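Local coordinates for protein exopolygalacturonate lyase (Vibrio vulnificus, PDB 5A29) that probably cleaves pectic polygalacturonate chains by beta-elimination, as a manganese-binding lyase of polysaccharide lyase family 2, at residues Y305-R308 with A309-Q312; G324-F328 with K329-K333; G145-N148 with K149-V152. All blocks are in the same frame, centred on the assembly; numbering follows the deposited sequence.

Contact 1 (Y305-R308 with A309-Q312); sequences YGDR and AARQ. With SRT (S,R meso-tartaric acid), chain Q.
A trans first torsion (chi1 -176°) carries the carboxylate of Asp307 away from its own backbone N and sets OD1 beside the amides of Ala309 and Ala310. Ala310 N donates to OD1 of Asp307 over 2.9 Å, reaching the anti side of the carboxylate somewhat out of its plane, with an N-H...O angle of 154°. Ala309 N is equally near that same OD1 of Asp307, at 2.9 Å, but its bond is bent and weak. This is an N-cap, closing the start of helix 308-317 with a carboxylate whose other oxygen, OD2, is held by Ser287 and the backbone N of Glu323. The first helical bond, Arg311 N to Asp307 O at 3.2 Å, continues from the cap. Across the turn the Arg311 chain bends at chi3 and runs back towards the loop, where its NH1 lies 3.8 Å from Tyr305 CB. A water in the plane of that guanidinium accepts from Arg311 NH1 (2.8 Å) and donates to Gly306 O (2.7 Å), while Asp300 O takes a further bond from NH1. Arg308, bent at chi2 and chi3, leaves in another direction: NE pairs with Glu323, and both terminal nitrogens grip one tartrate hydroxyl edge-on, NH2 to O3 at 2.8 Å and NH1 to O3 at 3.2 Å.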
ATOM      1  N   TYR A 305      20.861 -16.205  -9.397  1.00 18.18           N
ATOM      2  CA  TYR A 305      22.141 -16.583  -8.791  1.00 18.36           C
ATOM      3  C   TYR A 305      21.928 -17.074  -7.398  1.00 18.57           C
ATOM      4  O   TYR A 305      22.863 -17.390  -6.644  1.00 19.44           O
ATOM      5  CB  TYR A 305      23.174 -15.409  -8.835  1.00 17.98           C
ATOM      6  CG  TYR A 305      23.485 -14.949 -10.219  1.00 19.73           C
ATOM      7  CD1 TYR A 305      24.010 -15.847 -11.169  1.00 20.97           C
ATOM      8  CD2 TYR A 305      23.265 -13.609 -10.622  1.00 18.36           C
ATOM      9  CE1 TYR A 305      24.262 -15.445 -12.461  1.00 23.31           C
ATOM     10  CE2 TYR A 305      23.483 -13.224 -11.934  1.00 20.76           C
ATOM     11  CZ  TYR A 305      24.003 -14.138 -12.839  1.00 26.37           C
ATOM     12  OH  TYR A 305      24.228 -13.798 -14.163  1.00 27.81           O
ATOM     13  N   GLY A 306      20.668 -17.128  -6.992  1.00 16.89           N
ATOM     14  CA  GLY A 306      20.431 -17.699  -5.635  1.00 14.92           C
ATOM     15  C   GLY A 306      19.926 -16.656  -4.629  1.00 19.14           C
ATOM     16  O   GLY A 306      19.910 -15.441  -4.918  1.00 19.07           O
ATOM     17  N   ASP A 307      19.660 -17.113  -3.428  1.00 16.17           N
ATOM     18  CA  ASP A 307      19.066 -16.250  -2.409  1.00 19.54           C
ATOM     19  C   ASP A 307      20.037 -15.100  -2.088  1.00 19.58           C
ATOM     20  O   ASP A 307      21.228 -15.328  -1.814  1.00 16.20           O
ATOM     21  CB  ASP A 307      18.834 -17.083  -1.146  1.00 19.05           C
ATOM     22  CG  ASP A 307      18.115 -16.286  -0.054  1.00 23.27           C
ATOM     23  OD1 ASP A 307      18.772 -15.455   0.564  1.00 18.70           O
ATOM     24  OD2 ASP A 307      16.882 -16.505   0.118  1.00 22.51           O
ATOM     25  N   ARG A 308      19.525 -13.877  -2.165  1.00 18.22           N
ATOM     26  CA  ARG A 308      20.361 -12.636  -2.034  1.00 18.66           C
ATOM     27  C   ARG A 308      20.792 -12.357  -0.626  1.00 17.44           C
ATOM     28  O   ARG A 308      21.876 -11.783  -0.393  1.00 19.06           O
ATOM     29  CB  ARG A 308      19.564 -11.454  -2.571  1.00 17.49           C
ATOM     30  CG  ARG A 308      19.678 -11.304  -4.093  1.00 18.24           C
ATOM     31  CD  ARG A 308      18.781 -12.200  -4.961  1.00 22.90           C
ATOM     32  NE  ARG A 308      17.338 -12.036  -4.641  1.00 22.79           N
ATOM     33  CZ  ARG A 308      16.485 -11.266  -5.320  1.00 21.36           C
ATOM     34  NH1 ARG A 308      16.885 -10.491  -6.330  1.00 19.04           N
ATOM     35  NH2 ARG A 308      15.192 -11.245  -4.976  1.00 21.45           N
ATOM     36  N   ALA A 309      19.975 -12.771   0.354  1.00 16.55           N
ATOM     37  CA  ALA A 309      20.381 -12.577   1.712  1.00 17.56           C
ATOM     38  C   ALA A 309      21.524 -13.550   2.026  1.00 19.09           C
ATOM     39  O   ALA A 309      22.448 -13.226   2.803  1.00 19.95           O
ATOM     40  CB  ALA A 309      19.197 -12.804   2.705  1.00 14.78           C
ATOM     41  N   ALA A 310      21.425 -14.786   1.528  1.00 19.96           N
ATOM     42  CA  ALA A 310      22.466 -15.809   1.852  1.00 19.62           C
ATOM     43  C   ALA A 310      23.785 -15.295   1.247  1.00 19.02           C
ATOM     44  O   ALA A 310      24.812 -15.388   1.885  1.00 22.79           O
ATOM     45  CB  ALA A 310      22.096 -17.175   1.202  1.00 17.75           C
ATOM     46  N   ARG A 311      23.726 -14.700   0.057  1.00 17.17           N
ATOM     47  CA  ARG A 311      24.917 -14.088  -0.541  1.00 19.42           C
ATOM     48  C   ARG A 311      25.516 -12.978   0.280  1.00 24.52           C
ATOM     49  O   ARG A 311      26.716 -12.992   0.584  1.00 21.05           O
ATOM     50  CB  ARG A 311      24.670 -13.607  -1.943  1.00 18.33           C
ATOM     51  CG  ARG A 311      24.521 -14.762  -2.962  1.00 19.36           C
ATOM     52  CD  ARG A 311      24.137 -14.262  -4.353  1.00 18.72           C
ATOM     53  NE  ARG A 311      25.214 -13.447  -4.953  1.00 21.52           N
ATOM     54  CZ  ARG A 311      25.052 -12.570  -5.949  1.00 21.47           C
ATOM     55  NH1 ARG A 311      23.865 -12.379  -6.578  1.00 19.66           N
ATOM     56  NH2 ARG A 311      26.110 -11.908  -6.391  1.00 21.24           N
ATOM     57  N   GLN A 312      24.684 -12.017   0.693  1.00 20.65           N
ATOM     58  CA  GLN A 312      25.242 -10.832   1.413  1.00 20.61           C
ATOM     59  C   GLN A 312      25.526 -11.019   2.872  1.00 23.08           C
ATOM     60  O   GLN A 312      26.498 -10.448   3.372  1.00 21.59           O
ATOM     61  CB  GLN A 312      24.304  -9.610   1.192  1.00 20.05           C
ATOM     62  CG  GLN A 312      24.889  -8.268   1.786  1.00 19.01           C
ATOM     63  CD  GLN A 312      24.166  -7.116   1.153  1.00 19.85           C
ATOM     64  OE1 GLN A 312      23.062  -7.303   0.678  1.00 18.94           O
ATOM     65  NE2 GLN A 312      24.813  -5.950   1.026  1.00 19.71           N
TER
HETATM   66  O1  SRT Q1018      14.110 -12.098  -9.403  1.00 38.30           O
HETATM   67  O11 SRT Q1018      15.915 -10.786  -9.639  1.00 27.90           O
HETATM   68  C1  SRT Q1018      14.731 -10.991  -9.323  1.00 35.39           C
HETATM   69  C2  SRT Q1018      14.100  -9.710  -8.834  1.00 35.25           C
HETATM   70  O2  SRT Q1018      14.010  -8.738  -9.863  1.00 29.97           O
HETATM   71  C3  SRT Q1018      12.968  -9.731  -7.853  1.00 29.68           C
HETATM   72  O3  SRT Q1018      13.889  -9.486  -6.800  1.00 30.46           O
HETATM   73  C4  SRT Q1018      12.080  -8.468  -7.984  1.00 28.38           C
HETATM   74  O4  SRT Q1018      12.356  -7.516  -7.208  1.00 29.86           O
HETATM   75  O41 SRT Q1018      11.157  -8.446  -8.871  1.00 29.30           O
HETATM   76  O   HOH W   1      21.316 -13.582  -6.266  1.00 22.03           O

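Contact 2 (G324-F328 with K329-K333); sequences GNVLF and KSNDK. With SRT (S,R meso-tartaric acid), chain R.
A type I' beta turn from Phe328 to Asn331 carries the chain into helix 331-349, and its closing bond runs from Asn331 N to Phe328 O at 3.1 Å. Lys329 and Ser330, the two central residues, both adopt left-handed backbone angles, and although Ser330 occupies the N-cap position its side chain makes no capping bond. The amide of Asn331 reaches back over the turn. Its CG lies anti to the carbonyl carbon (chi1 -76°), which aims ND2 at Val326 O, 2.9 Å away, with a nearly straight N-H...O angle of 160°. The acceptor lies in the plane of the Asn331 amide, yet the donor sits above the carbonyl plane of Val326. Alongside, Asp332 brings its CB to 3.2 Å from Leu327 O, while its OD2 is bonded to the hydroxyl of Tyr416. Within the incoming loop, Val326 CG1 rests 3.5 Å above the centre of the Phe328 ring, covering one face of it; Phe382 meets the same phenyl edge-to-face and Phe406 touches it obliquely. Beyond the turn the fully extended Lys333 stretches away from this cluster, its NZ donating to tartrate O4 at 2.7 Å, and Lys156 NZ also binds that ligand. Ser330 OG is more loosely placed, 3.6 Å from tartrate O41. Here the type I' turn and the asparagine that hooks back onto a carbonyl of the incoming loop form the junction into helix 331-349, bordering the tartrate pocket at the N-terminal end of that helix.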
ATOM      1  N   GLY A 324      13.272 -14.326   3.052  1.00 18.00           N
ATOM      2  CA  GLY A 324      12.018 -14.177   3.855  1.00 15.90           C
ATOM      3  C   GLY A 324      12.263 -13.776   5.276  1.00 16.71           C
ATOM      4  O   GLY A 324      11.379 -13.203   5.918  1.00 18.29           O
ATOM      5  N   ASN A 325      13.457 -14.038   5.808  1.00 16.44           N
ATOM      6  CA  ASN A 325      13.757 -13.697   7.183  1.00 15.28           C
ATOM      7  C   ASN A 325      14.308 -12.285   7.375  1.00 14.10           C
ATOM      8  O   ASN A 325      14.450 -11.856   8.532  1.00 16.34           O
ATOM      9  CB  ASN A 325      14.755 -14.685   7.807  1.00 17.60           C
ATOM     10  CG  ASN A 325      14.225 -16.119   7.726  1.00 20.17           C
ATOM     11  OD1 ASN A 325      13.120 -16.394   8.215  1.00 17.33           O
ATOM     12  ND2 ASN A 325      14.979 -17.006   7.089  1.00 18.84           N
ATOM     13  N   VAL A 326      14.475 -11.542   6.305  1.00 13.35           N
ATOM     14  CA  VAL A 326      14.928 -10.114   6.462  1.00 14.19           C
ATOM     15  C   VAL A 326      13.714  -9.181   6.766  1.00 14.37           C
ATOM     16  O   VAL A 326      12.775  -9.119   5.955  1.00 16.02           O
ATOM     17  CB  VAL A 326      15.595  -9.647   5.173  1.00 15.69           C
ATOM     18  CG1 VAL A 326      15.941  -8.139   5.234  1.00 14.82           C
ATOM     19  CG2 VAL A 326      16.901 -10.467   4.930  1.00 14.96           C
ATOM     20  N   LEU A 327      13.729  -8.532   7.912  1.00 16.05           N
ATOM     21  CA  LEU A 327      12.602  -7.694   8.322  1.00 16.46           C
ATOM     22  C   LEU A 327      13.077  -6.181   8.332  1.00 19.61           C
ATOM     23  O   LEU A 327      12.453  -5.355   8.977  1.00 25.79           O
ATOM     24  CB  LEU A 327      12.105  -8.044   9.719  1.00 17.53           C
ATOM     25  CG  LEU A 327      11.689  -9.541   9.798  1.00 16.89           C
ATOM     26  CD1 LEU A 327      11.035  -9.757  11.159  1.00 18.01           C
ATOM     27  CD2 LEU A 327      10.684  -9.862   8.706  1.00 17.84           C
ATOM     28  N   PHE A 328      14.138  -5.864   7.624  1.00 17.50           N
ATOM     29  CA  PHE A 328      14.568  -4.432   7.501  1.00 18.48           C
ATOM     30  C   PHE A 328      14.568  -4.074   6.050  1.00 16.40           C
ATOM     31  O   PHE A 328      14.004  -4.787   5.164  1.00 17.08           O
ATOM     32  CB  PHE A 328      15.932  -4.211   8.190  1.00 17.86           C
ATOM     33  CG  PHE A 328      17.007  -5.255   7.777  1.00 20.06           C
ATOM     34  CD1 PHE A 328      17.145  -6.472   8.472  1.00 21.53           C
ATOM     35  CD2 PHE A 328      17.855  -5.017   6.696  1.00 17.59           C
ATOM     36  CE1 PHE A 328      18.091  -7.457   8.077  1.00 21.83           C
ATOM     37  CE2 PHE A 328      18.789  -5.994   6.273  1.00 20.85           C
ATOM     38  CZ  PHE A 328      18.897  -7.229   6.963  1.00 21.18           C
ATOM     39  N   LYS A 329      15.044  -2.860   5.756  1.00 17.95           N
ATOM     40  CA  LYS A 329      15.030  -2.394   4.388  1.00 18.16           C
ATOM     41  C   LYS A 329      13.603  -2.338   3.851  1.00 18.68           C
ATOM     42  O   LYS A 329      13.311  -2.709   2.690  1.00 18.58           O
ATOM     43  CB  LYS A 329      16.086  -3.175   3.488  1.00 19.35           C
ATOM     44  CG  LYS A 329      16.404  -2.360   2.202  1.00 23.06           C
ATOM     45  CD  LYS A 329      16.905  -3.210   1.017  1.00 33.00           C
ATOM     46  CE  LYS A 329      15.898  -4.310   0.512  1.00 34.45           C
ATOM     47  NZ  LYS A 329      14.450  -3.990   0.101  1.00 25.75           N
ATOM     48  N   SER A 330      12.690  -1.821   4.722  1.00 17.28           N
ATOM     49  CA  SER A 330      11.247  -1.705   4.413  1.00 18.71           C
ATOM     50  C   SER A 330      10.439  -2.989   4.255  1.00 19.91           C
ATOM     51  O   SER A 330       9.220  -2.939   3.968  1.00 18.67           O
ATOM     52  CB  SER A 330      11.004  -0.869   3.152  1.00 24.05           C
ATOM     53  OG  SER A 330      11.597   0.415   3.382  1.00 25.60           O
ATOM     54  N   ASN A 331      11.102  -4.139   4.377  1.00 17.18           N
ATOM     55  CA  ASN A 331      10.323  -5.384   4.410  1.00 16.76           C
ATOM     56  C   ASN A 331       9.317  -5.368   5.566  1.00 17.61           C
ATOM     57  O   ASN A 331       8.229  -5.864   5.381  1.00 15.23           O
ATOM     58  CB  ASN A 331      11.222  -6.629   4.553  1.00 17.52           C
ATOM     59  CG  ASN A 331      11.930  -6.989   3.226  1.00 16.84           C
ATOM     60  OD1 ASN A 331      11.820  -6.285   2.223  1.00 16.62           O
ATOM     61  ND2 ASN A 331      12.730  -8.082   3.245  1.00 16.15           N
ATOM     62  N   ASP A 332       9.700  -4.816   6.715  1.00 16.30           N
ATOM     63  CA  ASP A 332       8.823  -4.811   7.900  1.00 19.75           C
ATOM     64  C   ASP A 332       7.601  -3.942   7.569  1.00 18.46           C
ATOM     65  O   ASP A 332       6.522  -4.305   7.907  1.00 16.20           O
ATOM     66  CB  ASP A 332       9.496  -4.217   9.119  1.00 19.74           C
ATOM     67  CG  ASP A 332      10.156  -2.828   8.833  1.00 29.81           C
ATOM     68  OD1 ASP A 332      10.733  -2.613   7.740  1.00 26.18           O
ATOM     69  OD2 ASP A 332      10.065  -1.928   9.683  1.00 36.68           O
ATOM     70  N   LYS A 333       7.791  -2.811   6.894  1.00 18.42           N
ATOM     71  CA  LYS A 333       6.634  -2.015   6.524  1.00 17.75           C
ATOM     72  C   LYS A 333       5.599  -2.805   5.687  1.00 16.85           C
ATOM     73  O   LYS A 333       4.396  -2.672   5.913  1.00 15.15           O
ATOM     74  CB  LYS A 333       7.070  -0.782   5.748  1.00 17.87           C
ATOM     75  CG  LYS A 333       5.898   0.123   5.439  1.00 19.68           C
ATOM     76  CD  LYS A 333       6.343   1.394   4.718  1.00 24.63           C
ATOM     77  CE  LYS A 333       5.152   2.326   4.518  1.00 34.41           C
ATOM     78  NZ  LYS A 333       5.538   3.238   3.416  1.00 40.00           N
TER
HETATM   79  O1  SRT R1019       9.163   0.291  -3.212  1.00 40.65           O
HETATM   80  O11 SRT R1019       7.040   0.394  -2.805  1.00 46.34           O
HETATM   81  C1  SRT R1019       8.217   0.690  -2.521  1.00 49.45           C
HETATM   82  C2  SRT R1019       8.571   1.487  -1.278  1.00 53.54           C
HETATM   83  O2  SRT R1019       8.643   2.889  -1.438  1.00 58.82           O
HETATM   84  C3  SRT R1019       7.700   1.039  -0.107  1.00 54.23           C
HETATM   85  O3  SRT R1019       8.203  -0.289   0.126  1.00 48.55           O
HETATM   86  C4  SRT R1019       7.831   2.011   1.045  1.00 57.86           C
HETATM   87  O4  SRT R1019       6.915   2.859   1.093  1.00 51.38           O
HETATM   88  O41 SRT R1019       8.838   2.024   1.831  1.00 58.52           O

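Contact 3 (G145-N148 with K149-V152); sequences GPQN and KNSV
Gln147 and Asn150 open and close a type II beta turn, and their side chains run side by side on it, pointing the same way. CB of Gln147 begins the pairing, 4.0 Å from Asn150 CB. CG, anti to the backbone N (chi1 -169°), follows the same neighbour and comes to 3.8 Å from Asn150 CB. The chain stays extended, bringing CD to 3.7 Å from Asn150 ND2, and at the tip OE1 accepts from Asn150 ND2. That bond is modelled at 2.5 Å between Gln147 OE1 and Asn150 ND2, very short, and the exact length is doubtful; the two amide planes are inclined by 31°. The pair lies against the manganese site: Gln147 packs on His133 and Asn150 on both His133 and His196, two of the metal's ligands, which puts the turn in the second shell of the ion, where it may help to position these histidines. The turn itself is closed by Asn150 N donating to Gln147 O at 3.0 Å. A water accepts from Gln147 N at 3.0 Å and lies within bonding distance of Asn150 O. After the turn, Ser151 centres an inverse gamma turn and sets its OG 3.8 Å from Gly145 CA.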
ATOM      1  N   GLY A 145       3.483   3.399 -22.760  1.00 33.11           N
ATOM      2  CA  GLY A 145       4.374   2.409 -22.122  1.00 30.95           C
ATOM      3  C   GLY A 145       5.615   3.174 -21.717  1.00 35.07           C
ATOM      4  O   GLY A 145       6.505   3.384 -22.540  1.00 33.59           O
ATOM      5  N   PRO A 146       5.681   3.640 -20.458  1.00 28.47           N
ATOM      6  CA  PRO A 146       6.804   4.474 -19.988  1.00 28.04           C
ATOM      7  C   PRO A 146       8.142   3.750 -20.079  1.00 30.29           C
ATOM      8  O   PRO A 146       9.222   4.388 -20.134  1.00 31.44           O
ATOM      9  CB  PRO A 146       6.467   4.730 -18.500  1.00 31.88           C
ATOM     10  CG  PRO A 146       5.416   3.699 -18.157  1.00 29.44           C
ATOM     11  CD  PRO A 146       4.645   3.441 -19.424  1.00 28.86           C
ATOM     12  N   GLN A 147       8.063   2.419 -20.059  1.00 32.69           N
ATOM     13  CA  GLN A 147       9.242   1.570 -20.124  1.00 31.97           C
ATOM     14  C   GLN A 147       9.272   0.850 -21.484  1.00 30.34           C
ATOM     15  O   GLN A 147       8.468  -0.079 -21.716  1.00 30.77           O
ATOM     16  CB  GLN A 147       9.249   0.497 -19.006  1.00 31.01           C
ATOM     17  CG  GLN A 147      10.582  -0.210 -18.906  1.00 33.40           C
ATOM     18  CD  GLN A 147      10.744  -0.829 -17.552  1.00 43.04           C
ATOM     19  OE1 GLN A 147      10.070  -1.830 -17.235  1.00 40.62           O
ATOM     20  NE2 GLN A 147      11.596  -0.215 -16.713  1.00 40.97           N
ATOM     21  N   ASN A 148      10.248   1.233 -22.316  1.00 34.35           N
ATOM     22  CA  ASN A 148      10.472   0.586 -23.625  1.00 37.20           C
ATOM     23  C   ASN A 148      10.526  -0.949 -23.557  1.00 37.12           C
ATOM     24  O   ASN A 148      11.278  -1.499 -22.724  1.00 37.38           O
ATOM     25  CB  ASN A 148      11.774   1.098 -24.235  1.00 40.60           C
ATOM     26  CG  ASN A 148      11.912   0.694 -25.697  1.00 49.96           C
ATOM     27  OD1 ASN A 148      10.952   0.782 -26.472  1.00 51.65           O
ATOM     28  ND2 ASN A 148      13.083   0.209 -26.069  1.00 53.07           N
ATOM     29  N   LYS A 149       9.726  -1.608 -24.418  1.00 39.62           N
ATOM     30  CA  LYS A 149       9.640  -3.079 -24.555  1.00 42.66           C
ATOM     31  C   LYS A 149       9.091  -3.751 -23.305  1.00 46.51           C
ATOM     32  O   LYS A 149       9.289  -4.944 -23.085  1.00 33.91           O
ATOM     33  CB  LYS A 149      11.001  -3.700 -24.885  1.00 50.42           C
ATOM     34  CG  LYS A 149      11.628  -3.248 -26.203  1.00 51.96           C
ATOM     35  CD  LYS A 149      12.956  -3.972 -26.402  1.00 66.30           C
ATOM     36  CE  LYS A 149      14.138  -3.009 -26.482  1.00 78.29           C
ATOM     37  NZ  LYS A 149      14.106  -2.183 -27.725  1.00 85.18           N
ATOM     38  N   ASN A 150       8.401  -2.979 -22.471  1.00 38.64           N
ATOM     39  CA  ASN A 150       7.837  -3.539 -21.252  1.00 34.79           C
ATOM     40  C   ASN A 150       6.458  -2.941 -20.966  1.00 35.19           C
ATOM     41  O   ASN A 150       6.204  -2.429 -19.875  1.00 34.77           O
ATOM     42  CB  ASN A 150       8.799  -3.365 -20.063  1.00 29.99           C
ATOM     43  CG  ASN A 150       8.395  -4.234 -18.873  1.00 37.69           C
ATOM     44  OD1 ASN A 150       7.964  -5.356 -19.072  1.00 35.99           O
ATOM     45  ND2 ASN A 150       8.452  -3.689 -17.648  1.00 33.07           N
ATOM     46  N   SER A 151       5.582  -3.027 -21.960  1.00 30.70           N
ATOM     47  CA  SER A 151       4.209  -2.642 -21.817  1.00 32.01           C
ATOM     48  C   SER A 151       3.397  -3.762 -21.155  1.00 32.97           C
ATOM     49  O   SER A 151       2.802  -4.617 -21.843  1.00 28.41           O
ATOM     50  CB  SER A 151       3.634  -2.269 -23.191  1.00 34.99           C
ATOM     51  OG  SER A 151       4.275  -1.062 -23.547  1.00 39.84           O
ATOM     52  N   VAL A 152       3.380  -3.758 -19.814  1.00 23.77           N
ATOM     53  CA  VAL A 152       2.866  -4.871 -19.074  1.00 24.04           C
ATOM     54  C   VAL A 152       1.981  -4.344 -17.936  1.00 26.89           C
ATOM     55  O   VAL A 152       2.013  -3.138 -17.658  1.00 24.47           O
ATOM     56  CB  VAL A 152       4.012  -5.720 -18.504  1.00 25.14           C
ATOM     57  CG1 VAL A 152       4.792  -6.323 -19.688  1.00 25.85           C
ATOM     58  CG2 VAL A 152       4.947  -4.891 -17.581  1.00 21.27           C
TER
HETATM   59  O   HOH W   2       5.905   0.369 -20.305  1.00 31.48           O

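Overall arrangement
Contacts 1 and 2 succeed each other along the chain, each leading a loop into a helix, 308-317 and then 331-349. Their centres lie 15 Å apart and they touch where Ala309 CB meets Val326 CG2 at 4.0 Å. Each also offers a basic residue to a different bound tartrate: Arg308 in contact 1 and Lys333 in contact 2. Contact 3 stands apart, its centre 28 Å from that of contact 1 and 29 Å from that of contact 2, with nearest atoms about 16 and 17 Å away. It borders the manganese site, the side chain of Asn150 lying about 4 Å from the ion, whereas the Arg308 side chain is about 13 Å from that metal.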